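Local structure of ureidoglycolate hydrolase (Arabidopsis thaliana, 4PXE) at residues 35-40 with 96-101; 72-77 with 128-133; 85-90 with 200-205. The protein hydrolyses (S)-ureidoglycolate, but not the (R) form or allantoate, to glyoxylate, ammonium and carbon dioxide, a manganese-dependent late step of purine breakdown. One frame throughout, in Å; residues are numbered along the deposited sequence.

Interaction 1. Residues 35-40 with 96-101; sequences SPSVTR and IPYSGK
Val38 O takes the N-H of Ser99 at 2.9 Å in a nearly straight bond (169°). Val38 N returns a bond to Ser99 O. Tyr98 also faces Val38, in a left-handed backbone conformation (phi 58°, psi 52°), and the pair of residues set against one makes a G1 beta bulge. The backbone N of Tyr98 is gripped from the neighbouring position by Thr39 OG1 at 3.0 Å; that hydroxyl lies anti to its own carbonyl carbon, which brings it over to Tyr98 and within 3.4 Å of Pro97 CA. A valine in place of Thr39 has no hydroxyl to accept the Tyr98 N-H, and the bulge would probably be less firmly fixed. Ser99 OG bonds back to Ile96 O at 2.7 Å, spanning the corner at Pro97 and Tyr98. Ser37 OG lies at the edge of the Tyr98 ring, 3.7 Å from CD1, while Val38 CG2 crosses the Lys101 chain at about a right angle. Around the contact, helix 17-28 supplies Asp25 as the salt-bridge partner of Lys101, the Tyr98 ring meets His289 of the second subunit edge-to-face, and Ile96 leans on Glu138 and His402 beside the manganese site; the 96-101 loop leads from strand 95-96 to helix 105-120.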
loop_
_atom_site.group_PDB
_atom_site.type_symbol
_atom_site.label_atom_id
_atom_site.label_comp_id
_atom_site.label_asym_id
_atom_site.label_seq_id
_atom_site.Cartn_x
_atom_site.Cartn_y
_atom_site.Cartn_z
ATOM N N SER A 35 2.027 21.346 1.375
ATOM C CA SER A 35 0.950 22.248 1.770
ATOM C C SER A 35 -0.100 22.230 0.665
ATOM O O SER A 35 0.250 22.167 -0.511
ATOM C CB SER A 35 1.508 23.663 1.952
ATOM O OG SER A 35 0.494 24.594 2.287
ATOM N N PRO A 36 -1.395 22.294 1.021
ATOM C CA PRO A 36 -1.968 22.568 2.345
ATOM C C PRO A 36 -2.046 21.370 3.295
ATOM O O PRO A 36 -2.472 21.548 4.438
ATOM C CB PRO A 36 -3.380 23.054 2.005
ATOM C CG PRO A 36 -3.728 22.327 0.768
ATOM C CD PRO A 36 -2.438 22.227 -0.019
ATOM N N SER A 37 -1.631 20.185 2.857
ATOM C CA SER A 37 -1.697 19.017 3.735
ATOM C C SER A 37 -0.523 18.980 4.697
ATOM O O SER A 37 0.523 19.568 4.447
ATOM C CB SER A 37 -1.735 17.714 2.931
ATOM O OG SER A 37 -2.977 17.551 2.273
ATOM N N VAL A 38 -0.716 18.282 5.807
ATOM C CA VAL A 38 0.349 18.042 6.758
ATOM C C VAL A 38 0.468 16.548 6.988
ATOM O O VAL A 38 -0.542 15.863 7.128
ATOM C CB VAL A 38 0.073 18.736 8.107
ATOM C CG1 VAL A 38 1.231 18.511 9.073
ATOM C CG2 VAL A 38 -0.159 20.224 7.895
ATOM N N THR A 39 1.701 16.039 6.993
ATOM C CA THR A 39 1.998 14.703 7.507
ATOM C C THR A 39 3.168 14.867 8.454
ATOM O O THR A 39 4.203 15.396 8.062
ATOM C CB THR A 39 2.434 13.735 6.400
ATOM O OG1 THR A 39 1.366 13.578 5.468
ATOM C CG2 THR A 39 2.780 12.375 6.988
ATOM N N ARG A 40 3.009 14.455 9.705
ATOM C CA ARG A 40 4.123 14.571 10.645
ATOM C C ARG A 40 4.068 13.451 11.660
ATOM O O ARG A 40 3.263 13.467 12.589
ATOM C CB ARG A 40 4.143 15.942 11.328
ATOM C CG ARG A 40 5.337 16.110 12.254
ATOM C CD ARG A 40 5.554 17.567 12.629
ATOM N NE ARG A 40 4.389 18.147 13.290
ATOM C CZ ARG A 40 3.709 19.198 12.835
ATOM N NH1 ARG A 40 4.056 19.801 11.701
ATOM N NH2 ARG A 40 2.672 19.652 13.522
ATOM N N ILE A 96 -1.583 12.888 11.237
ATOM C CA ILE A 96 -1.710 11.714 10.364
ATOM C C ILE A 96 -1.489 12.095 8.894
ATOM O O ILE A 96 -1.531 13.271 8.544
ATOM C CB ILE A 96 -3.055 10.965 10.566
ATOM C CG1 ILE A 96 -4.230 11.722 9.943
ATOM C CG2 ILE A 96 -3.300 10.685 12.032
ATOM C CD1 ILE A 96 -5.539 10.967 10.056
ATOM N N PRO A 97 -1.219 11.109 8.031
ATOM C CA PRO A 97 -0.975 11.476 6.630
ATOM C C PRO A 97 -2.083 12.318 5.984
ATOM O O PRO A 97 -3.268 11.978 6.066
ATOM C CB PRO A 97 -0.852 10.112 5.939
ATOM C CG PRO A 97 -0.269 9.225 7.021
ATOM C CD PRO A 97 -0.933 9.683 8.291
ATOM N N TYR A 98 -1.670 13.416 5.355
ATOM C CA TYR A 98 -2.569 14.285 4.587
ATOM C C TYR A 98 -3.702 14.824 5.432
ATOM O O TYR A 98 -4.885 14.733 5.073
ATOM C CB TYR A 98 -3.096 13.570 3.334
ATOM C CG TYR A 98 -2.004 13.301 2.330
ATOM C CD1 TYR A 98 -1.651 14.264 1.398
ATOM C CD2 TYR A 98 -1.306 12.101 2.337
ATOM C CE1 TYR A 98 -0.646 14.040 0.480
ATOM C CE2 TYR A 98 -0.293 11.861 1.414
ATOM C CZ TYR A 98 0.033 12.841 0.498
ATOM O OH TYR A 98 1.033 12.621 -0.429
ATOM N N SER A 99 -3.323 15.406 6.558
ATOM C CA SER A 99 -4.295 15.989 7.471
ATOM C C SER A 99 -4.133 17.512 7.540
ATOM O O SER A 99 -3.485 18.114 6.676
ATOM C CB SER A 99 -4.194 15.338 8.845
ATOM O OG SER A 99 -2.900 15.491 9.410
ATOM N N GLY A 100 -4.737 18.134 8.552
ATOM C CA GLY A 100 -4.777 19.585 8.660
ATOM C C GLY A 100 -3.728 20.154 9.602
ATOM O O GLY A 100 -2.881 19.418 10.112
ATOM N N LYS A 101 -3.818 21.463 9.849
ATOM C CA LYS A 101 -2.821 22.218 10.607
ATOM C C LYS A 101 -3.260 22.552 12.040
ATOM O O LYS A 101 -2.495 23.145 12.797
ATOM C CB LYS A 101 -2.517 23.560 9.912
ATOM C CG LYS A 101 -2.227 23.495 8.418
ATOM C CD LYS A 101 -1.821 24.873 7.861
ATOM C CE LYS A 101 -2.894 25.942 8.015
ATOM N NZ LYS A 101 -2.530 27.183 7.227
HETATM O O HOH W 1 -1.258 26.074 4.743
#

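Interaction 2. Residues 72-77 with 128-133; sequences NIFGKW and SLEIIL
Asn72 enters the pairing through its CA, which makes a C-H...O contact of 3.5 Å with Leu133 O; its amide turns elsewhere, to Thr135 and Asp68. At Ile73 the antiparallel ladder begins: Ile73 and Leu133 exchange two backbone bonds, and their side chains lie side by side, with Ile73 CD1 3.8 Å from Leu133 CD2. Phe74 sits in a non-hydrogen-bonded pair with Ile132, on the face it shares with Lys76 and Glu130. CG of Phe74 is anti to the carbonyl carbon (chi1 -60°), and the ring runs alongside Ile132, its CD2 3.8 Å from CG1. The Glu130 carboxylate comes in from the next residue on the same face, its plane turned 58° from the ring and its OE2 3.6 Å from Phe74 CB. Gly75, paired with Ile131 by two further bonds, brings no side chain to the face where Ile131 rests on helix 105-120. Lys76 stretches away from the backbone and then bends at chi3 (-78°), bringing CE within 3.6 Å of Glu130 OE2. Its NZ stays 4.5 Å from Glu130 OE1, too far for a salt bridge, and one water links the two; a second water joins NZ to Ser128 OG, which also bonds Gly79. Trp77 closes the ladder with two bonds to Leu129, CE3 of its indole lying beside Leu129 CD1. The two faces thus differ: Ile73, Ile131, Leu133 and Trp77 give an apolar layer toward helices 45-60 and 105-120, whereas the other holds a buried carboxylate. Its OE1 also bonds Tyr201 OH, and the water-linked lysine and a weak, long ion pair from Glu130 OE2 to Arg66 probably offset its charge.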
loop_
_atom_site.group_PDB
_atom_site.type_symbol
_atom_site.label_atom_id
_atom_site.label_comp_id
_atom_site.label_asym_id
_atom_site.label_seq_id
_atom_site.Cartn_x
_atom_site.Cartn_y
_atom_site.Cartn_z
ATOM N N ASN A 72 7.733 13.043 25.951
ATOM C CA ASN A 72 6.743 14.004 26.429
ATOM C C ASN A 72 7.512 15.222 26.909
ATOM O O ASN A 72 8.534 15.095 27.594
ATOM C CB ASN A 72 5.882 13.448 27.568
ATOM C CG ASN A 72 5.035 12.255 27.157
ATOM O OD1 ASN A 72 4.318 12.278 26.151
ATOM N ND2 ASN A 72 5.092 11.205 27.959
ATOM N N ILE A 73 7.029 16.404 26.543
ATOM C CA ILE A 73 7.723 17.653 26.834
ATOM C C ILE A 73 6.883 18.488 27.789
ATOM O O ILE A 73 5.675 18.611 27.605
ATOM C CB ILE A 73 8.019 18.415 25.526
ATOM C CG1 ILE A 73 9.003 17.601 24.676
ATOM C CG2 ILE A 73 8.591 19.790 25.805
ATOM C CD1 ILE A 73 9.152 18.058 23.238
ATOM N N PHE A 74 7.519 19.045 28.821
ATOM C CA PHE A 74 6.816 19.750 29.877
ATOM C C PHE A 74 7.392 21.152 30.007
ATOM O O PHE A 74 8.609 21.322 29.977
ATOM C CB PHE A 74 6.982 19.010 31.214
ATOM C CG PHE A 74 6.459 17.595 31.204
ATOM C CD1 PHE A 74 7.236 16.556 30.708
ATOM C CD2 PHE A 74 5.196 17.302 31.699
ATOM C CE1 PHE A 74 6.760 15.250 30.697
ATOM C CE2 PHE A 74 4.711 15.994 31.693
ATOM C CZ PHE A 74 5.497 14.971 31.191
ATOM N N GLY A 75 6.522 22.151 30.136
ATOM C CA GLY A 75 6.948 23.531 30.318
ATOM C C GLY A 75 6.222 24.155 31.490
ATOM O O GLY A 75 5.019 24.419 31.415
ATOM N N LYS A 76 6.940 24.388 32.587
ATOM C CA LYS A 76 6.302 24.850 33.819
ATOM C C LYS A 76 6.543 26.325 34.159
ATOM O O LYS A 76 7.653 26.839 34.021
ATOM C CB LYS A 76 6.739 23.985 35.013
ATOM C CG LYS A 76 6.145 24.429 36.340
ATOM C CD LYS A 76 6.503 23.506 37.496
ATOM C CE LYS A 76 5.665 22.240 37.487
ATOM N NZ LYS A 76 5.864 21.434 38.750
ATOM N N TRP A 77 5.472 26.987 34.580
ATOM C CA TRP A 77 5.546 28.305 35.197
ATOM C C TRP A 77 5.368 28.068 36.695
ATOM O O TRP A 77 4.285 27.684 37.142
ATOM C CB TRP A 77 4.436 29.196 34.624
ATOM C CG TRP A 77 4.330 30.594 35.174
ATOM C CD1 TRP A 77 5.148 31.196 36.086
ATOM C CD2 TRP A 77 3.322 31.557 34.844
ATOM N NE1 TRP A 77 4.714 32.480 36.337
ATOM C CE2 TRP A 77 3.592 32.724 35.588
ATOM C CE3 TRP A 77 2.214 31.543 33.989
ATOM C CZ2 TRP A 77 2.796 33.866 35.503
ATOM C CZ3 TRP A 77 1.424 32.672 33.906
ATOM C CH2 TRP A 77 1.716 33.819 34.662
ATOM N N SER A 128 1.451 25.988 40.365
ATOM C CA SER A 128 2.188 26.123 39.120
ATOM C C SER A 128 1.286 25.765 37.957
ATOM O O SER A 128 0.307 25.032 38.122
ATOM C CB SER A 128 3.405 25.199 39.112
ATOM O OG SER A 128 4.290 25.551 40.168
ATOM N N LEU A 129 1.617 26.302 36.791
ATOM C CA LEU A 129 0.969 25.886 35.557
ATOM C C LEU A 129 1.978 25.119 34.724
ATOM O O LEU A 129 3.141 25.512 34.635
ATOM C CB LEU A 129 0.453 27.107 34.790
ATOM C CG LEU A 129 -0.466 28.064 35.553
ATOM C CD1 LEU A 129 -0.888 29.198 34.635
ATOM C CD2 LEU A 129 -1.679 27.336 36.114
ATOM N N GLU A 130 1.544 24.024 34.101
ATOM C CA GLU A 130 2.466 23.242 33.285
ATOM C C GLU A 130 1.849 22.830 31.956
ATOM O O GLU A 130 0.761 22.251 31.926
ATOM C CB GLU A 130 2.980 22.022 34.056
ATOM C CG GLU A 130 4.132 21.299 33.367
ATOM C CD GLU A 130 4.894 20.369 34.307
ATOM O OE1 GLU A 130 4.251 19.559 35.003
ATOM O OE2 GLU A 130 6.139 20.462 34.350
ATOM N N ILE A 131 2.556 23.145 30.875
ATOM C CA ILE A 131 2.139 22.783 29.533
ATOM C C ILE A 131 2.780 21.459 29.155
ATOM O O ILE A 131 3.987 21.267 29.328
ATOM C CB ILE A 131 2.569 23.838 28.510
ATOM C CG1 ILE A 131 1.989 25.202 28.877
ATOM C CG2 ILE A 131 2.126 23.418 27.102
ATOM C CD1 ILE A 131 2.353 26.277 27.892
ATOM N N ILE A 132 1.971 20.547 28.627
ATOM C CA ILE A 132 2.462 19.253 28.181
ATOM C C ILE A 132 2.326 19.136 26.671
ATOM O O ILE A 132 1.229 19.281 26.121
ATOM C CB ILE A 132 1.688 18.085 28.828
ATOM C CG1 ILE A 132 1.718 18.180 30.356
ATOM C CG2 ILE A 132 2.270 16.758 28.369
ATOM C CD1 ILE A 132 0.844 17.156 31.041
ATOM N N LEU A 133 3.443 18.894 26.002
ATOM C CA LEU A 133 3.411 18.445 24.617
ATOM C C LEU A 133 3.532 16.937 24.663
ATOM O O LEU A 133 4.607 16.404 24.931
ATOM C CB LEU A 133 4.552 19.068 23.809
ATOM C CG LEU A 133 4.821 18.455 22.430
ATOM C CD1 LEU A 133 3.545 18.379 21.584
ATOM C CD2 LEU A 133 5.899 19.249 21.698
HETATM O O HOH W 2 4.522 19.115 37.669
HETATM O O HOH W 3 5.659 23.421 40.879
#

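Interaction 3. Residues 85-90 with 200-205; sequences PAVATG and SYFAFL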
loop_
_atom_site.group_PDB
_atom_site.type_symbol
_atom_site.label_atom_id
_atom_site.label_comp_id
_atom_site.label_asym_id
_atom_site.label_seq_id
_atom_site.Cartn_x
_atom_site.Cartn_y
_atom_site.Cartn_z
ATOM N N PRO A 85 0.218 20.133 43.779
ATOM C CA PRO A 85 -0.030 19.587 42.440
ATOM C C PRO A 85 -0.393 20.717 41.472
ATOM O O PRO A 85 -1.236 21.560 41.792
ATOM C CB PRO A 85 -1.223 18.657 42.664
ATOM C CG PRO A 85 -1.060 18.200 44.101
ATOM C CD PRO A 85 -0.511 19.394 44.828
ATOM N N ALA A 86 0.259 20.732 40.312
ATOM C CA ALA A 86 0.114 21.823 39.349
ATOM C C ALA A 86 -1.158 21.689 38.524
ATOM O O ALA A 86 -1.789 20.639 38.499
ATOM C CB ALA A 86 1.320 21.869 38.428
ATOM N N VAL A 87 -1.540 22.780 37.867
ATOM C CA VAL A 87 -2.598 22.729 36.859
ATOM C C VAL A 87 -1.932 22.513 35.513
ATOM O O VAL A 87 -1.076 23.301 35.110
ATOM C CB VAL A 87 -3.411 24.034 36.817
ATOM C CG1 VAL A 87 -4.628 23.877 35.911
ATOM C CG2 VAL A 87 -3.832 24.438 38.230
ATOM N N ALA A 88 -2.318 21.435 34.830
ATOM C CA ALA A 88 -1.684 21.051 33.573
ATOM C C ALA A 88 -2.592 21.300 32.376
ATOM O O ALA A 88 -3.815 21.255 32.489
ATOM C CB ALA A 88 -1.257 19.578 33.614
ATOM N N THR A 89 -1.976 21.559 31.230
ATOM C CA THR A 89 -2.727 21.682 29.987
ATOM C C THR A 89 -1.831 21.268 28.843
ATOM O O THR A 89 -0.618 21.432 28.914
ATOM C CB THR A 89 -3.239 23.125 29.752
ATOM O OG1 THR A 89 -4.079 23.163 28.582
ATOM C CG2 THR A 89 -2.072 24.102 29.566
ATOM N N GLY A 90 -2.411 20.736 27.772
ATOM C CA GLY A 90 -1.591 20.414 26.626
ATOM C C GLY A 90 -2.288 19.566 25.593
ATOM O O GLY A 90 -3.469 19.257 25.723
ATOM N N SER A 200 -0.991 13.765 40.843
ATOM C CA SER A 200 0.195 14.618 40.753
ATOM C C SER A 200 -0.120 15.942 40.054
ATOM O O SER A 200 0.651 16.899 40.139
ATOM C CB SER A 200 1.349 13.900 40.060
ATOM O OG SER A 200 0.970 13.485 38.767
ATOM N N TYR A 201 -1.259 15.990 39.368
ATOM C CA TYR A 201 -1.786 17.252 38.859
ATOM C C TYR A 201 -3.127 17.549 39.520
ATOM O O TYR A 201 -3.935 16.644 39.723
ATOM C CB TYR A 201 -1.987 17.184 37.344
ATOM C CG TYR A 201 -0.719 17.260 36.533
ATOM C CD1 TYR A 201 0.198 18.279 36.735
ATOM C CD2 TYR A 201 -0.444 16.312 35.551
ATOM C CE1 TYR A 201 1.365 18.361 35.990
ATOM C CE2 TYR A 201 0.726 16.379 34.794
ATOM C CZ TYR A 201 1.625 17.405 35.017
ATOM O OH TYR A 201 2.781 17.477 34.264
ATOM N N PHE A 202 -3.364 18.819 39.845
ATOM C CA PHE A 202 -4.644 19.273 40.385
ATOM C C PHE A 202 -5.776 19.096 39.372
ATOM O O PHE A 202 -6.875 18.670 39.720
ATOM C CB PHE A 202 -4.522 20.746 40.812
ATOM C CG PHE A 202 -5.743 21.301 41.499
ATOM C CD1 PHE A 202 -6.132 20.833 42.748
ATOM C CD2 PHE A 202 -6.468 22.331 40.922
ATOM C CE1 PHE A 202 -7.241 21.363 43.388
ATOM C CE2 PHE A 202 -7.580 22.868 41.561
ATOM C CZ PHE A 202 -7.963 22.381 42.800
ATOM N N ALA A 203 -5.492 19.419 38.108
ATOM C CA ALA A 203 -6.437 19.214 37.017
ATOM C C ALA A 203 -5.642 19.208 35.729
ATOM O O ALA A 203 -4.505 19.685 35.700
ATOM C CB ALA A 203 -7.474 20.325 36.981
ATOM N N PHE A 204 -6.246 18.649 34.680
ATOM C CA PHE A 204 -5.697 18.692 33.323
ATOM C C PHE A 204 -6.742 19.234 32.348
ATOM O O PHE A 204 -7.866 18.742 32.302
ATOM C CB PHE A 204 -5.243 17.302 32.844
ATOM C CG PHE A 204 -4.816 17.300 31.407
ATOM C CD1 PHE A 204 -3.554 17.741 31.057
ATOM C CD2 PHE A 204 -5.691 16.916 30.402
ATOM C CE1 PHE A 204 -3.161 17.789 29.729
ATOM C CE2 PHE A 204 -5.305 16.962 29.079
ATOM C CZ PHE A 204 -4.040 17.401 28.747
ATOM N N LEU A 205 -6.358 20.234 31.556
ATOM C CA LEU A 205 -7.253 20.842 30.568
ATOM C C LEU A 205 -6.675 20.696 29.174
ATOM O O LEU A 205 -5.480 20.888 28.989
ATOM C CB LEU A 205 -7.382 22.343 30.836
ATOM C CG LEU A 205 -7.557 22.799 32.276
ATOM C CD1 LEU A 205 -7.618 24.320 32.303
ATOM C CD2 LEU A 205 -8.811 22.195 32.870
HETATM O O HOH W 4 2.303 18.844 39.615
#
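Two parallel neighbours in the sheet of the M20 catalytic domain meet here, strands 86-91 and 201-209; the first leads straight into the manganese ligand His92, the second carries His208 near its end. The axes of 86-90 and 203-205 lie 22° apart. Ala88 ties them through both its N-H and its carbonyl: the N-H goes to Ala203 O almost straight, and the O accepts Leu205 N at 2.9 Å. Earlier, where the second chain turns a corner at Phe202, Phe202 N reaches Ala86 O at 2.8 Å, and a water bridges Ala86 N to Ser200 O. Pro85 fits against this corner, its CB 3.6 Å from Ser200 O. Ala88 CB stands over the middle of one face of the Tyr201 ring, 3.5 Å from the centroid and only 6° off the normal, a CH-pi contact; Ala86 O lies instead at the edge of that ring, near its plane. The Phe204 ring, swung out anti to the backbone N (chi1 174°), extends along the first strand until CZ is 3.6 Å from Gly90 O. The backbone angles of Gly90 would jam any CB against the preceding carbonyl, so glycine is called for. On the opposite face from Tyr201 and Phe204, Thr89 and Leu205 pack against helix 410-429. Thr89 OG1 donates to Leu205 O at 2.7 Å from well above the carbonyl plane, and Gly90 N reaches the same oxygen. Leu205 O thus takes one short bond and one weak one, whereas Gly90 O is buried with no partner in the model; backbone bonds and one hydroxyl set the register, while small alanines let the aromatic rings lie close against the strand.

Interactions 2 and 3 are buried and belong to one sheet: strand 129-133 lies between strands 73-77 and 86-91, with Ile132 N bonded to Thr89 O, and Phe74 of interaction 2 packs on the Tyr201 hydroxyl of interaction 3. Interaction 1 stands apart, its centre about 25 Å and 29 Å from the centres of interactions 2 and 3, only partly buried and reaching the second subunit. Its chemistry follows its place: a short bulged pairing with hydroxyls as ties, beside the metal site. The antiparallel ladder of 72-77 with 128-133 adds a hydrated charge pair to regular backbone bonds, whereas the parallel pairing of 85-90 with 200-205 adds close aromatic and alanine packing to its own.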